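Long-range contact in succinate dehydrogenase (Membrane anchor subunit) (Mycolicibacterium smegmatis, PDB 7D6V), which probably helps to hold the enzyme in the membrane and to pass electrons from succinate oxidation to quinone, with an Fe2S2 cluster bound between its helices: residues 73-78 / 87-92. Numbering follows the deposited sequence.
Sequences PCVSTA and GQWVGD
Two carbonyl oxygens, Val75 O and Gly91 O, collect most of the hydrogen bonds that join residues 73-78 to residues 87-92. Val75 O accepts from two successive amides: Trp89 N at 2.7 Å, nearly straight at its hydrogen (168°) but above the carbonyl plane, and Val90 N at 3.2 Å, which lies in that plane. Gly91 O takes three donors. Thr77 N approaches in the carbonyl plane, while Ser76 OG, 2.9 Å from Gly91 O, and Thr77 OG1, 2.7 Å from it, lie out of that plane on opposite faces.

The hydroxyl of Thr77 stands between its own backbone N and carbonyl carbon (chi1 60°), which lets the hydroxyl and the amide of one residue reach the same acceptor. Ser76 OG has a second task, accepting from Ala78 N, two residues on, in an ST turn. Donation to Gly91 O and acceptance from Ala78 N together should restrict rotation of this hydroxyl. Across from Ser76 O, Gln88 NE2 gives only a weak bond, bent to 121° at the hydrogen.

Apolar contact is modest. Val75 meets the edge of the Trp89 ring, with its CB 3.6 Å from CD1 of Trp89 and near the ring plane; its CG2 faces Val90 CG1. Thr77 CG2 packs on Gln88 CB at 3.7 Å, the two side chains crossing at a slant.

Neither segment is regular helix or strand. Both belong to the long connection between strand 66-67 and helix 104-112; the centre of the contact lies about 24 Å from the centre of the chain, and there it closes an eight-residue excursion on itself. Ser84 within that excursion hydrogen-bonds Cys74 O, and Val90 touches Phe101 on the approach to helix 104-112.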
loop_
_atom_site.group_PDB
_atom_site.type_symbol
_atom_site.label_atom_id
_atom_site.label_comp_id
_atom_site.label_asym_id
_atom_site.label_seq_id
_atom_site.Cartn_x
_atom_site.Cartn_y
_atom_site.Cartn_z
ATOM N N PRO C 73 37.540 -35.670 10.298
ATOM C CA PRO C 73 38.246 -36.534 9.345
ATOM C C PRO C 73 39.723 -36.564 9.691
ATOM O O PRO C 73 40.440 -35.579 9.492
ATOM C CB PRO C 73 37.976 -35.872 7.986
ATOM C CG PRO C 73 36.908 -34.854 8.244
ATOM C CD PRO C 73 37.136 -34.414 9.651
ATOM N N CYS C 74 40.188 -37.690 10.221
ATOM C CA CYS C 74 41.494 -37.778 10.865
ATOM C C CYS C 74 42.299 -38.828 10.103
ATOM O O CYS C 74 42.360 -39.993 10.496
ATOM C CB CYS C 74 41.289 -38.130 12.348
ATOM S SG CYS C 74 42.593 -37.635 13.475
ATOM N N VAL C 75 42.937 -38.399 9.017
ATOM C CA VAL C 75 43.411 -39.298 7.972
ATOM C C VAL C 75 44.934 -39.416 7.959
ATOM O O VAL C 75 45.513 -39.773 6.938
ATOM C CB VAL C 75 42.883 -38.862 6.597
ATOM C CG1 VAL C 75 41.370 -38.871 6.586
ATOM C CG2 VAL C 75 43.403 -37.482 6.249
ATOM N N SER C 76 45.598 -39.131 9.071
ATOM C CA SER C 76 47.047 -39.210 9.145
ATOM C C SER C 76 47.466 -40.379 10.024
ATOM O O SER C 76 46.704 -40.842 10.876
ATOM C CB SER C 76 47.643 -37.910 9.686
ATOM O OG SER C 76 48.942 -38.125 10.199
ATOM N N THR C 77 48.683 -40.870 9.798
ATOM C CA THR C 77 49.218 -41.945 10.619
ATOM C C THR C 77 49.792 -41.445 11.937
ATOM O O THR C 77 50.202 -42.263 12.765
ATOM C CB THR C 77 50.293 -42.718 9.849
ATOM O OG1 THR C 77 51.361 -41.833 9.490
ATOM C CG2 THR C 77 49.703 -43.326 8.593
ATOM N N ALA C 78 49.832 -40.134 12.144
ATOM C CA ALA C 78 50.247 -39.546 13.408
ATOM C C ALA C 78 49.084 -39.356 14.366
ATOM O O ALA C 78 49.277 -38.810 15.457
ATOM C CB ALA C 78 50.942 -38.203 13.160
ATOM N N GLY C 87 40.303 -44.624 7.246
ATOM C CA GLY C 87 41.655 -44.995 6.889
ATOM C C GLY C 87 42.659 -43.892 7.166
ATOM O O GLY C 87 42.322 -42.736 7.427
ATOM N N GLN C 88 43.931 -44.273 7.107
ATOM C CA GLN C 88 45.047 -43.349 7.259
ATOM C C GLN C 88 45.720 -43.188 5.903
ATOM O O GLN C 88 46.151 -44.175 5.300
ATOM C CB GLN C 88 46.035 -43.856 8.307
ATOM C CG GLN C 88 45.524 -43.716 9.727
ATOM C CD GLN C 88 46.365 -44.463 10.731
ATOM O OE1 GLN C 88 46.907 -45.526 10.439
ATOM N NE2 GLN C 88 46.475 -43.910 11.931
ATOM N N TRP C 89 45.809 -41.948 5.430
ATOM C CA TRP C 89 46.223 -41.670 4.062
ATOM C C TRP C 89 47.547 -40.934 3.940
ATOM O O TRP C 89 48.313 -41.221 3.018
ATOM C CB TRP C 89 45.139 -40.859 3.341
ATOM C CG TRP C 89 43.818 -41.566 3.236
ATOM C CD1 TRP C 89 42.631 -41.168 3.780
ATOM C CD2 TRP C 89 43.549 -42.787 2.537
ATOM N NE1 TRP C 89 41.644 -42.067 3.468
ATOM C CE2 TRP C 89 42.179 -43.070 2.706
ATOM C CE3 TRP C 89 44.332 -43.669 1.786
ATOM C CZ2 TRP C 89 41.576 -44.197 2.152
ATOM C CZ3 TRP C 89 43.732 -44.787 1.238
ATOM C CH2 TRP C 89 42.368 -45.042 1.423
ATOM N N VAL C 90 47.853 -39.994 4.832
ATOM C CA VAL C 90 48.935 -39.030 4.614
ATOM C C VAL C 90 49.830 -38.967 5.852
ATOM O O VAL C 90 49.531 -38.277 6.830
ATOM C CB VAL C 90 48.407 -37.645 4.213
ATOM C CG1 VAL C 90 47.503 -37.030 5.282
ATOM C CG2 VAL C 90 49.566 -36.711 3.907
ATOM N N GLY C 91 50.927 -39.723 5.823
ATOM C CA GLY C 91 52.136 -39.454 6.588
ATOM C C GLY C 91 52.019 -38.825 7.962
ATOM O O GLY C 91 51.228 -39.265 8.800
ATOM N N ASP C 92 52.825 -37.789 8.198
ATOM C CA ASP C 92 52.850 -37.054 9.455
ATOM C C ASP C 92 52.863 -35.563 9.159
ATOM O O ASP C 92 53.550 -35.114 8.237
ATOM C CB ASP C 92 54.070 -37.433 10.299
ATOM C CG ASP C 92 54.315 -38.930 10.331
ATOM O OD1 ASP C 92 53.570 -39.645 11.035
ATOM O OD2 ASP C 92 55.256 -39.392 9.654
#